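Local coordinates for macrolide export ATP-binding/permease protein macB (Actinobacillus actinomycetemcomitans, PDB 3FTJ), which is the periplasmic region of an ABC transporter that probably uses ATP to drive macrolide efflux within the tripartite system MacAB-TdeA, at residues 38-43 with 52-57; 44-49 with 194-199; 83-88 with 175-180; 188-193 with 206-211. All coordinates share one frame; numbering follows the deposited sequence.

In the fold
Following the chain from the N terminus, interaction 1 closes the shortest loop. It lays helix 37-44 against strand 49-64, which follows directly. Interaction 2 starts in the loop between those two elements and reaches forward to helix 186-201, so it crosses interaction 1. Between its two ends lies all of interaction 3, which sets helix 81-85 against strand 175-180. Interaction 4 packs helix 186-201 on strand 206-209; it also crosses interaction 2. Strands 49-64, 175-180, 15-20 and 206-209 lie side by side in that order. Helices 37-44 and 186-201 cover one face of them, through interactions 1 and 4. Interaction 2 ties the turn after helix 37-44 to helix 186-201 within the helix layer, and interaction 3 uses the other face.

Interaction 1: 38-43 with 52-57; sequences SDANTL and VTPNTS
This is a buried, wholly apolar helix-on-sheet contact, in which Ala40 and Leu43 of helix 37-44 rest on Val52 and Pro54 of strand 49-64. Helix and strand segments run nearly antiparallel, at 170°, with their axes 8.5 Å apart at closest. Val52 does most of the work. Its CG1 branch lies anti to the backbone N (chi1 179°) and reaches to Ala40, 3.7 Å from Ala40 CB. The same methyl is 3.6 Å from Ala40 O, so it meets the helix backbone as well as the side chain. The CG2 branch turns to the next part of the helix. It lies 3.9 Å from Leu43 C and 4.1 Å from Leu43 CB. The small side chain of Ala40 lets the strand come close here.

The order and directions of the strands are those of a ferredoxin-like beta-alpha-beta-beta-alpha-beta unit, interrupted by a long insertion after its second strand. Helix 37-44 is its first crossover helix. It links strand 15-20 to strand 49-64, and strand 175-180 lies between these two. Leu43 and Val52 both also touch Ile176 on that middle strand. On its flank, helix 37-44 meets helix 186-201 through Leu196, while Asp39 OD2 bonds to His201 NE2.

Further along strand 49-64 the contact thins. The ring of Pro54 meets the helix at its CG, 4.2 Å from Ala40 CB.

Interaction 2: 44-49 with 194-199; sequences SKQSYI and TELLKS
The carbonyl oxygen of Gln46 accepts the backbone N-H of Ile49, with Gln46 O and Ile49 N 3.2 Å apart. This bond closes the type I beta turn from Gln46 to Ile49, and the turn presents Gln46 and Tyr48 to Leu196 on helix 186-201. No hydrogen bond passes between the two segments. The contact is made mainly by one methyl, Leu196 CD2, against the CG and CD carbons of Gln46. Leu196 CG stands anti to its backbone N (chi1 177°), which sends the branched end out from the helix toward the turn. Gln46 comes from the opposite direction with a chain bent at chi2 (-38°). Its CG lies 3.7 Å from Leu196 CD2, and its CD is equally near.

The turn sits where helix 37-44 gives way to strand 49-64, and helix 186-201 is the second crossover helix of the ferredoxin-like unit. The contact joins the turn after the first helix to the second helix. Leu196 also touches Thr42 and Leu43 of the first helix, so the leucine spans the helix and the turn after it.

Tyr48 takes a smaller part. Its hydroxyl OH is 4.5 Å from Leu196 CD2. One face of its ring is covered by Gln46 CB, which lies 3.5 Å above the plane and is offset toward the rim. Farther from the turn, Glu195 and Lys198 form a salt bridge about one helical turn apart, with a long, weak bond of 3.4 Å from Lys198 NZ to Glu195 OE2.

Interaction 3: 83-88 with 175-180; sequences DVEGLK and SITVKI
Val84 of the short helix 81-85 packs on Thr177 of strand 175-180, a central strand of the ferredoxin-like unit. The helix meets the face of the sheet that the crossover helices do not cover: Val178 and Ile180 turn to helix 186-201, whereas Thr177 and Lys179 turn to Val84. The whole contact lies at the surface. Its tight part is a meeting of two methyls. Val84 CG1 lies 3.7 Å from Thr177 CG2, and the two side chains lie alongside each other and point opposite ways. Val84 CG1 is anti to its backbone N (chi1 176°), which carries it forward to the strand. Val84 also touches Thr15 on the neighbouring strand 15-20.

The rest of the contact is looser. Val84 CG2 is 4.3 Å from Lys179 CG. Beyond that carbon the lysine chain leads away from the helix, and its NZ forms a salt bridge with Asp182. The side toward Glu85 is polar, and there Glu85 OE1 approaches Thr177 OG1 no closer than 4.4 Å. Both side chains have hydrogen bonds elsewhere: Glu85 OE2 bonds to Gln144, and Thr177 OG1 bonds to Thr17 OG1. No hydrogen bond ties the two segments together.

Just after Glu85 the helix ends in a Schellman motif. Gly86 takes up positive phi (68°), and the chain turns away from strand 175-180 toward Leu87. One of the bonds near this end runs from Gly86 N back to Asp83 O, at 3.2 Å.

Interaction 4: 188-193 with 206-211; sequences VAEKSL and FFIMNS
Glu190 reaches from helix 186-201 to Ile208 on strand 206-209 and to Asn210 just after it. This is the second helix of the ferredoxin-like unit packing on the edge strand that follows it in the chain. From CB the glutamate chain runs extended, with CG anti to the backbone N (chi1 173°), and heads straight for the strand. Its CG passes Ile208 CD1 at 4.2 Å. Next, CD comes to 3.6 Å from Asn210 ND2. At the tip, OE1 accepts a hydrogen bond from Asn210 ND2, with 2.7 Å between the atoms and an N-H...O angle of 170°. The oxygen lies in the plane of the Asn210 amide, but the nitrogen meets it from above the carboxylate, 49° out of that plane. The other oxygen, OE2, has water 1 at 3.2 Å.

Asn210 is the N-cap of the next helix, 211-219. Its OD1 bonds to the backbone N of Thr213, and one bond of its ND2 goes to Glu190, so both ends of the amide are used and its rotation is fixed. The negative carboxylate near the start of that helix may add a favourable charge there. Water 1 lies 2.9 Å from Asn210 OD1 as well; it cannot donate to every acceptor near it at once.

Deeper in, the contact is apolar. Ile208 also touches Thr194, and Leu193 reaches on to Val178 and Ile18 in the sheet. Leu193 CD2 lies 3.8 Å from Ile208 CD1.

Interaction 1: 38-43 with 52-57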
loop_
_atom_site.group_PDB
_atom_site.type_symbol
_atom_site.label_atom_id
_atom_site.label_comp_id
_atom_site.label_asym_id
_atom_site.label_seq_id
_atom_site.Cartn_x
_atom_site.Cartn_y
_atom_site.Cartn_z
ATOM N N SER A 38 -9.066 3.968 11.123
ATOM C CA SER A 38 -10.489 4.298 11.262
ATOM C C SER A 38 -11.000 5.119 10.071
ATOM O O SER A 38 -12.153 4.968 9.664
ATOM C CB SER A 38 -10.766 5.040 12.569
ATOM O OG SER A 38 -10.002 6.227 12.664
ATOM N N ASP A 39 -10.147 5.992 9.534
ATOM C CA ASP A 39 -10.428 6.647 8.268
ATOM C C ASP A 39 -10.716 5.584 7.199
ATOM O O ASP A 39 -11.734 5.657 6.505
ATOM C CB ASP A 39 -9.245 7.508 7.816
ATOM C CG ASP A 39 -8.984 8.697 8.730
ATOM O OD1 ASP A 39 -9.869 9.076 9.529
ATOM O OD2 ASP A 39 -7.871 9.260 8.637
ATOM N N ALA A 40 -9.824 4.597 7.077
ATOM C CA ALA A 40 -9.988 3.525 6.099
ATOM C C ALA A 40 -11.271 2.725 6.329
ATOM O O ALA A 40 -11.929 2.307 5.379
ATOM C CB ALA A 40 -8.772 2.592 6.105
ATOM N N ASN A 41 -11.625 2.516 7.591
ATOM C CA ASN A 41 -12.848 1.795 7.911
ATOM C C ASN A 41 -14.075 2.557 7.411
ATOM O O ASN A 41 -14.958 1.988 6.777
ATOM C CB ASN A 41 -12.941 1.555 9.417
ATOM C CG ASN A 41 -14.104 0.651 9.795
ATOM O OD1 ASN A 41 -15.010 1.061 10.523
ATOM N ND2 ASN A 41 -14.092 -0.578 9.288
ATOM N N THR A 42 -14.125 3.853 7.688
ATOM C CA THR A 42 -15.241 4.675 7.235
ATOM C C THR A 42 -15.346 4.716 5.713
ATOM O O THR A 42 -16.444 4.656 5.149
ATOM C CB THR A 42 -15.129 6.081 7.794
ATOM O OG1 THR A 42 -15.157 6.004 9.222
ATOM C CG2 THR A 42 -16.294 6.948 7.310
ATOM N N LEU A 43 -14.204 4.796 5.041
ATOM C CA LEU A 43 -14.188 4.780 3.582
ATOM C C LEU A 43 -14.730 3.460 3.039
ATOM O O LEU A 43 -15.466 3.439 2.057
ATOM C CB LEU A 43 -12.776 5.039 3.050
ATOM C CG LEU A 43 -12.223 6.453 3.267
ATOM C CD1 LEU A 43 -10.707 6.499 3.047
ATOM C CD2 LEU A 43 -12.918 7.442 2.349
ATOM N N VAL A 52 -10.734 -0.900 0.098
ATOM C CA VAL A 52 -9.846 0.049 0.752
ATOM C C VAL A 52 -8.598 -0.674 1.266
ATOM O O VAL A 52 -8.701 -1.672 1.985
ATOM C CB VAL A 52 -10.564 0.722 1.924
ATOM C CG1 VAL A 52 -9.638 1.694 2.642
ATOM C CG2 VAL A 52 -11.831 1.428 1.424
ATOM N N THR A 53 -7.427 -0.163 0.901
ATOM C CA THR A 53 -6.165 -0.761 1.316
ATOM C C THR A 53 -5.284 0.228 2.066
ATOM O O THR A 53 -4.745 1.153 1.469
ATOM C CB THR A 53 -5.390 -1.268 0.100
ATOM O OG1 THR A 53 -6.205 -2.212 -0.606
ATOM C CG2 THR A 53 -4.099 -1.929 0.532
ATOM N N PRO A 54 -5.145 0.041 3.381
ATOM C CA PRO A 54 -4.243 0.866 4.193
ATOM C C PRO A 54 -2.796 0.532 3.843
ATOM O O PRO A 54 -2.529 -0.584 3.417
ATOM C CB PRO A 54 -4.554 0.426 5.629
ATOM C CG PRO A 54 -5.866 -0.324 5.542
ATOM C CD PRO A 54 -5.888 -0.941 4.189
ATOM N N ASN A 55 -1.878 1.476 4.004
ATOM C CA ASN A 55 -0.472 1.220 3.686
ATOM C C ASN A 55 0.456 1.989 4.611
ATOM O O ASN A 55 0.462 3.217 4.621
ATOM C CB ASN A 55 -0.168 1.575 2.218
ATOM C CG ASN A 55 1.265 1.226 1.798
ATOM O OD1 ASN A 55 2.228 1.424 2.549
ATOM N ND2 ASN A 55 1.407 0.716 0.578
ATOM N N THR A 56 1.224 1.255 5.405
ATOM C CA THR A 56 2.321 1.838 6.156
ATOM C C THR A 56 3.552 0.998 5.846
ATOM O O THR A 56 3.433 -0.115 5.348
ATOM C CB THR A 56 2.047 1.801 7.653
ATOM O OG1 THR A 56 3.101 2.478 8.347
ATOM C CG2 THR A 56 1.971 0.365 8.131
ATOM N N SER A 57 4.737 1.525 6.105
ATOM C CA SER A 57 5.933 0.718 5.921
ATOM C C SER A 57 7.075 1.194 6.794
ATOM O O SER A 57 7.002 2.259 7.422
ATOM C CB SER A 57 6.383 0.700 4.459
ATOM O OG SER A 57 6.800 1.982 4.032
#

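Interaction 2: 44-49 with 194-199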
loop_
_atom_site.group_PDB
_atom_site.type_symbol
_atom_site.label_atom_id
_atom_site.label_comp_id
_atom_site.label_asym_id
_atom_site.label_seq_id
_atom_site.Cartn_x
_atom_site.Cartn_y
_atom_site.Cartn_z
ATOM N N SER A 44 -14.374 2.359 3.687
ATOM C CA SER A 44 -14.798 1.040 3.219
ATOM C C SER A 44 -16.313 0.913 3.210
ATOM O O SER A 44 -16.864 0.017 2.568
ATOM C CB SER A 44 -14.214 -0.065 4.094
ATOM O OG SER A 44 -14.730 0.022 5.410
ATOM N N LYS A 45 -16.982 1.815 3.925
ATOM C CA LYS A 45 -18.430 1.754 4.063
ATOM C C LYS A 45 -19.200 2.624 3.070
ATOM O O LYS A 45 -20.416 2.490 2.945
ATOM C CB LYS A 45 -18.840 2.071 5.502
ATOM C CG LYS A 45 -18.514 0.936 6.456
ATOM C CD LYS A 45 -18.637 1.337 7.906
ATOM C CE LYS A 45 -18.393 0.121 8.799
ATOM N NZ LYS A 45 -18.279 0.470 10.247
ATOM N N GLN A 46 -18.504 3.513 2.368
ATOM C CA GLN A 46 -19.158 4.344 1.362
ATOM C C GLN A 46 -19.640 3.451 0.230
ATOM O O GLN A 46 -18.980 2.478 -0.132
ATOM C CB GLN A 46 -18.215 5.426 0.827
ATOM C CG GLN A 46 -17.657 6.329 1.906
ATOM C CD GLN A 46 -18.681 6.642 2.982
ATOM O OE1 GLN A 46 -18.480 6.325 4.157
ATOM N NE2 GLN A 46 -19.786 7.258 2.587
ATOM N N SER A 47 -20.792 3.788 -0.334
ATOM C CA SER A 47 -21.428 2.921 -1.317
ATOM C C SER A 47 -20.673 2.945 -2.631
ATOM O O SER A 47 -20.731 1.994 -3.407
ATOM C CB SER A 47 -22.886 3.339 -1.533
ATOM O OG SER A 47 -22.971 4.714 -1.880
ATOM N N TYR A 48 -19.964 4.039 -2.881
ATOM C CA TYR A 48 -19.222 4.186 -4.129
ATOM C C TYR A 48 -17.814 3.597 -4.052
ATOM O O TYR A 48 -17.036 3.720 -4.993
ATOM C CB TYR A 48 -19.147 5.660 -4.535
ATOM C CG TYR A 48 -18.603 6.571 -3.458
ATOM C CD1 TYR A 48 -19.438 7.106 -2.488
ATOM C CD2 TYR A 48 -17.259 6.902 -3.416
ATOM C CE1 TYR A 48 -18.946 7.942 -1.501
ATOM C CE2 TYR A 48 -16.757 7.734 -2.437
ATOM C CZ TYR A 48 -17.601 8.248 -1.479
ATOM O OH TYR A 48 -17.100 9.080 -0.503
ATOM N N ILE A 49 -17.491 2.955 -2.934
ATOM C CA ILE A 49 -16.149 2.413 -2.734
ATOM C C ILE A 49 -16.158 0.883 -2.696
ATOM O O ILE A 49 -16.892 0.274 -1.923
ATOM C CB ILE A 49 -15.496 2.995 -1.458
ATOM C CG1 ILE A 49 -15.096 4.451 -1.696
ATOM C CG2 ILE A 49 -14.265 2.181 -1.061
ATOM C CD1 ILE A 49 -14.688 5.198 -0.439
ATOM N N THR A 194 -12.861 13.357 -0.833
ATOM C CA THR A 194 -12.189 14.532 -0.287
ATOM C C THR A 194 -13.012 15.187 0.808
ATOM O O THR A 194 -12.497 15.530 1.867
ATOM C CB THR A 194 -11.928 15.580 -1.363
ATOM O OG1 THR A 194 -11.042 15.039 -2.349
ATOM C CG2 THR A 194 -11.307 16.832 -0.750
ATOM N N GLU A 195 -14.298 15.374 0.558
ATOM C CA GLU A 195 -15.137 16.007 1.565
ATOM C C GLU A 195 -15.249 15.170 2.837
ATOM O O GLU A 195 -15.196 15.711 3.935
ATOM C CB GLU A 195 -16.509 16.372 0.992
ATOM C CG GLU A 195 -16.445 17.618 0.130
ATOM C CD GLU A 195 -15.581 18.710 0.763
ATOM O OE1 GLU A 195 -15.828 19.060 1.940
ATOM O OE2 GLU A 195 -14.652 19.216 0.089
ATOM N N LEU A 196 -15.377 13.852 2.686
ATOM C CA LEU A 196 -15.480 12.972 3.845
ATOM C C LEU A 196 -14.213 13.038 4.706
ATOM O O LEU A 196 -14.289 13.220 5.926
ATOM C CB LEU A 196 -15.769 11.533 3.418
ATOM C CG LEU A 196 -15.842 10.451 4.506
ATOM C CD1 LEU A 196 -16.895 10.772 5.560
ATOM C CD2 LEU A 196 -16.124 9.091 3.873
ATOM N N LEU A 197 -13.050 12.914 4.065
ATOM C CA LEU A 197 -11.775 12.947 4.785
ATOM C C LEU A 197 -11.473 14.291 5.433
ATOM O O LEU A 197 -10.891 14.332 6.516
ATOM C CB LEU A 197 -10.616 12.533 3.878
ATOM C CG LEU A 197 -10.463 11.034 3.660
ATOM C CD1 LEU A 197 -9.573 10.787 2.466
ATOM C CD2 LEU A 197 -9.889 10.363 4.908
ATOM N N LYS A 198 -11.834 15.386 4.763
ATOM C CA LYS A 198 -11.772 16.714 5.385
ATOM C C LYS A 198 -12.637 16.780 6.646
ATOM O O LYS A 198 -12.210 17.307 7.667
ATOM C CB LYS A 198 -12.210 17.812 4.408
ATOM C CG LYS A 198 -11.306 17.964 3.198
ATOM C CD LYS A 198 -11.908 18.876 2.140
ATOM C CE LYS A 198 -11.924 20.327 2.591
ATOM N NZ LYS A 198 -12.250 21.226 1.439
ATOM N N SER A 199 -13.856 16.256 6.557
ATOM C CA SER A 199 -14.776 16.196 7.693
ATOM C C SER A 199 -14.166 15.377 8.832
ATOM O O SER A 199 -14.237 15.754 10.008
ATOM C CB SER A 199 -16.099 15.567 7.251
ATOM O OG SER A 199 -17.047 15.542 8.304
#

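Interaction 3: 83-88 with 175-180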
loop_
_atom_site.group_PDB
_atom_site.type_symbol
_atom_site.label_atom_id
_atom_site.label_comp_id
_atom_site.label_asym_id
_atom_site.label_seq_id
_atom_site.Cartn_x
_atom_site.Cartn_y
_atom_site.Cartn_z
ATOM N N ASP A 83 -4.088 -7.126 -5.617
ATOM C CA ASP A 83 -4.989 -6.973 -6.747
ATOM C C ASP A 83 -4.955 -5.556 -7.323
ATOM O O ASP A 83 -4.809 -5.368 -8.530
ATOM C CB ASP A 83 -6.418 -7.342 -6.337
ATOM C CG ASP A 83 -7.412 -7.189 -7.483
ATOM O OD1 ASP A 83 -7.055 -7.543 -8.633
ATOM O OD2 ASP A 83 -8.543 -6.713 -7.229
ATOM N N VAL A 84 -5.081 -4.562 -6.454
ATOM C CA VAL A 84 -5.171 -3.175 -6.894
ATOM C C VAL A 84 -3.846 -2.657 -7.447
ATOM O O VAL A 84 -3.819 -1.747 -8.275
ATOM C CB VAL A 84 -5.659 -2.263 -5.753
ATOM C CG1 VAL A 84 -5.655 -0.812 -6.190
ATOM C CG2 VAL A 84 -7.050 -2.684 -5.313
ATOM N N GLU A 85 -2.743 -3.246 -7.003
ATOM C CA GLU A 85 -1.432 -2.815 -7.480
ATOM C C GLU A 85 -0.978 -3.635 -8.681
ATOM O O GLU A 85 0.065 -3.360 -9.276
ATOM C CB GLU A 85 -0.398 -2.903 -6.358
ATOM C CG GLU A 85 -0.618 -1.898 -5.243
ATOM C CD GLU A 85 -0.163 -0.506 -5.626
ATOM O OE1 GLU A 85 -0.602 0.455 -4.965
ATOM O OE2 GLU A 85 0.631 -0.371 -6.587
ATOM N N GLY A 86 -1.760 -4.651 -9.024
ATOM C CA GLY A 86 -1.436 -5.528 -10.137
ATOM C C GLY A 86 -0.219 -6.407 -9.925
ATOM O O GLY A 86 0.574 -6.613 -10.846
ATOM N N LEU A 87 -0.059 -6.929 -8.712
ATOM C CA LEU A 87 1.031 -7.851 -8.434
ATOM C C LEU A 87 0.467 -9.259 -8.546
ATOM O O LEU A 87 -0.464 -9.607 -7.824
ATOM C CB LEU A 87 1.617 -7.617 -7.034
ATOM C CG LEU A 87 2.475 -6.368 -6.804
ATOM C CD1 LEU A 87 1.715 -5.139 -7.215
ATOM C CD2 LEU A 87 2.905 -6.238 -5.356
ATOM N N LYS A 88 1.023 -10.055 -9.459
ATOM C CA LYS A 88 0.516 -11.399 -9.726
ATOM C C LYS A 88 1.083 -12.426 -8.746
ATOM O O LYS A 88 2.293 -12.504 -8.568
ATOM C CB LYS A 88 0.874 -11.828 -11.154
ATOM C CG LYS A 88 0.414 -10.865 -12.252
ATOM C CD LYS A 88 0.672 -11.429 -13.657
ATOM C CE LYS A 88 1.933 -10.850 -14.315
ATOM N NZ LYS A 88 3.205 -11.281 -13.658
ATOM N N SER A 175 -0.574 5.914 3.659
ATOM C CA SER A 175 -1.556 6.153 2.607
ATOM C C SER A 175 -2.695 5.127 2.612
ATOM O O SER A 175 -2.639 4.107 3.300
ATOM C CB SER A 175 -0.877 6.166 1.232
ATOM O OG SER A 175 -0.360 4.887 0.894
ATOM N N ILE A 176 -3.724 5.417 1.828
ATOM C CA ILE A 176 -4.872 4.544 1.656
ATOM C C ILE A 176 -5.216 4.496 0.177
ATOM O O ILE A 176 -5.477 5.530 -0.440
ATOM C CB ILE A 176 -6.117 5.104 2.395
ATOM C CG1 ILE A 176 -5.870 5.182 3.903
ATOM C CG2 ILE A 176 -7.347 4.264 2.093
ATOM C CD1 ILE A 176 -6.877 6.061 4.640
ATOM N N THR A 177 -5.219 3.310 -0.406
ATOM C CA THR A 177 -5.670 3.194 -1.784
ATOM C C THR A 177 -7.099 2.660 -1.812
ATOM O O THR A 177 -7.398 1.646 -1.182
ATOM C CB THR A 177 -4.750 2.298 -2.622
ATOM O OG1 THR A 177 -3.414 2.822 -2.588
ATOM C CG2 THR A 177 -5.234 2.246 -4.066
ATOM N N VAL A 178 -7.975 3.362 -2.527
ATOM C CA VAL A 178 -9.370 2.963 -2.651
ATOM C C VAL A 178 -9.646 2.522 -4.084
ATOM O O VAL A 178 -9.109 3.093 -5.034
ATOM C CB VAL A 178 -10.355 4.107 -2.268
ATOM C CG1 VAL A 178 -10.033 4.680 -0.892
ATOM C CG2 VAL A 178 -10.335 5.201 -3.304
ATOM N N LYS A 179 -10.469 1.490 -4.231
ATOM C CA LYS A 179 -10.938 1.075 -5.544
ATOM C C LYS A 179 -12.340 1.626 -5.685
ATOM O O LYS A 179 -13.213 1.345 -4.860
ATOM C CB LYS A 179 -10.960 -0.446 -5.658
ATOM C CG LYS A 179 -10.632 -0.989 -7.047
ATOM C CD LYS A 179 -11.750 -0.739 -8.048
ATOM C CE LYS A 179 -11.504 -1.524 -9.337
ATOM N NZ LYS A 179 -12.601 -1.370 -10.339
ATOM N N ILE A 180 -12.538 2.431 -6.724
ATOM C CA ILE A 180 -13.809 3.101 -6.968
ATOM C C ILE A 180 -14.811 2.152 -7.634
ATOM O O ILE A 180 -14.433 1.326 -8.469
ATOM C CB ILE A 180 -13.585 4.355 -7.846
ATOM C CG1 ILE A 180 -12.970 5.476 -7.014
ATOM C CG2 ILE A 180 -14.869 4.841 -8.452
ATOM C CD1 ILE A 180 -13.780 5.825 -5.787
#

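Interaction 4: 188-193 with 206-211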
loop_
_atom_site.group_PDB
_atom_site.type_symbol
_atom_site.label_atom_id
_atom_site.label_comp_id
_atom_site.label_asym_id
_atom_site.label_seq_id
_atom_site.Cartn_x
_atom_site.Cartn_y
_atom_site.Cartn_z
ATOM N N VAL A 188 -16.672 12.733 -9.380
ATOM C CA VAL A 188 -17.614 12.847 -8.270
ATOM C C VAL A 188 -17.109 12.051 -7.070
ATOM O O VAL A 188 -17.209 12.498 -5.930
ATOM C CB VAL A 188 -19.017 12.334 -8.656
ATOM C CG1 VAL A 188 -19.895 12.221 -7.422
ATOM C CG2 VAL A 188 -19.655 13.243 -9.708
ATOM N N ALA A 189 -16.555 10.872 -7.338
ATOM C CA ALA A 189 -16.019 10.020 -6.281
ATOM C C ALA A 189 -14.865 10.706 -5.555
ATOM O O ALA A 189 -14.782 10.663 -4.324
ATOM C CB ALA A 189 -15.575 8.688 -6.846
ATOM N N GLU A 190 -13.977 11.341 -6.313
ATOM C CA GLU A 190 -12.873 12.068 -5.697
ATOM C C GLU A 190 -13.425 13.128 -4.760
ATOM O O GLU A 190 -12.970 13.255 -3.626
ATOM C CB GLU A 190 -11.959 12.710 -6.746
ATOM C CG GLU A 190 -10.900 13.622 -6.140
ATOM C CD GLU A 190 -9.804 14.001 -7.125
ATOM O OE1 GLU A 190 -9.658 13.304 -8.155
ATOM O OE2 GLU A 190 -9.092 14.996 -6.865
ATOM N N LYS A 191 -14.423 13.873 -5.230
ATOM C CA LYS A 191 -14.990 14.966 -4.449
ATOM C C LYS A 191 -15.631 14.490 -3.150
ATOM O O LYS A 191 -15.425 15.096 -2.103
ATOM C CB LYS A 191 -16.018 15.750 -5.270
ATOM C CG LYS A 191 -15.409 16.603 -6.373
ATOM C CD LYS A 191 -16.484 17.356 -7.149
ATOM C CE LYS A 191 -17.284 18.291 -6.240
ATOM N NZ LYS A 191 -18.415 18.963 -6.965
ATOM N N SER A 192 -16.430 13.430 -3.225
ATOM C CA SER A 192 -17.070 12.881 -2.029
ATOM C C SER A 192 -16.006 12.410 -1.040
ATOM O O SER A 192 -16.095 12.649 0.163
ATOM C CB SER A 192 -17.965 11.697 -2.393
ATOM O OG SER A 192 -18.814 12.000 -3.485
ATOM N N LEU A 193 -15.001 11.730 -1.575
ATOM C CA LEU A 193 -13.919 11.173 -0.790
ATOM C C LEU A 193 -13.151 12.292 -0.089
ATOM O O LEU A 193 -12.836 12.198 1.096
ATOM C CB LEU A 193 -13.006 10.383 -1.725
ATOM C CG LEU A 193 -12.093 9.315 -1.154
ATOM C CD1 LEU A 193 -11.495 8.513 -2.302
ATOM C CD2 LEU A 193 -11.013 9.968 -0.327
ATOM N N PHE A 206 -4.210 16.137 3.435
ATOM C CA PHE A 206 -3.950 14.933 2.653
ATOM C C PHE A 206 -4.107 15.335 1.208
ATOM O O PHE A 206 -4.637 16.405 0.915
ATOM C CB PHE A 206 -4.990 13.857 2.978
ATOM C CG PHE A 206 -6.406 14.304 2.741
ATOM C CD1 PHE A 206 -6.994 14.167 1.488
ATOM C CD2 PHE A 206 -7.140 14.883 3.761
ATOM C CE1 PHE A 206 -8.301 14.590 1.261
ATOM C CE2 PHE A 206 -8.443 15.313 3.547
ATOM C CZ PHE A 206 -9.026 15.169 2.290
ATOM N N PHE A 207 -3.659 14.485 0.296
ATOM C CA PHE A 207 -3.892 14.738 -1.118
ATOM C C PHE A 207 -4.166 13.424 -1.824
ATOM O O PHE A 207 -3.812 12.356 -1.323
ATOM C CB PHE A 207 -2.722 15.489 -1.760
ATOM C CG PHE A 207 -1.405 14.763 -1.691
ATOM C CD1 PHE A 207 -0.890 14.127 -2.810
ATOM C CD2 PHE A 207 -0.670 14.735 -0.515
ATOM C CE1 PHE A 207 0.328 13.468 -2.756
ATOM C CE2 PHE A 207 0.555 14.079 -0.455
ATOM C CZ PHE A 207 1.051 13.446 -1.576
ATOM N N ILE A 208 -4.815 13.507 -2.980
ATOM C CA ILE A 208 -5.253 12.319 -3.694
ATOM C C ILE A 208 -4.524 12.193 -5.023
ATOM O O ILE A 208 -4.379 13.169 -5.760
ATOM C CB ILE A 208 -6.775 12.345 -3.912
ATOM C CG1 ILE A 208 -7.495 12.457 -2.564
ATOM C CG2 ILE A 208 -7.233 11.108 -4.673
ATOM C CD1 ILE A 208 -8.988 12.202 -2.640
ATOM N N MET A 209 -4.044 10.986 -5.301
ATOM C CA MET A 209 -3.353 10.678 -6.544
ATOM C C MET A 209 -4.233 9.753 -7.364
ATOM O O MET A 209 -4.656 8.706 -6.884
ATOM C CB MET A 209 -2.037 9.953 -6.266
ATOM C CG MET A 209 -1.016 10.727 -5.471
ATOM S SD MET A 209 0.068 11.696 -6.529
ATOM C CE MET A 209 -0.632 13.334 -6.340
ATOM N N ASN A 210 -4.500 10.143 -8.604
ATOM C CA ASN A 210 -5.237 9.306 -9.539
ATOM C C ASN A 210 -4.936 9.720 -10.971
ATOM O O ASN A 210 -4.063 10.557 -11.210
ATOM C CB ASN A 210 -6.741 9.373 -9.261
ATOM C CG ASN A 210 -7.255 10.791 -9.185
ATOM O OD1 ASN A 210 -6.664 11.709 -9.749
ATOM N ND2 ASN A 210 -8.367 10.980 -8.490
ATOM N N SER A 211 -5.661 9.138 -11.919
ATOM C CA SER A 211 -5.503 9.483 -13.329
ATOM C C SER A 211 -5.606 10.993 -13.545
ATOM O O SER A 211 -4.759 11.597 -14.204
ATOM C CB SER A 211 -6.553 8.763 -14.171
ATOM O OG SER A 211 -6.275 8.911 -15.550
HETATM O O HOH W 1 -6.756 14.492 -8.999
#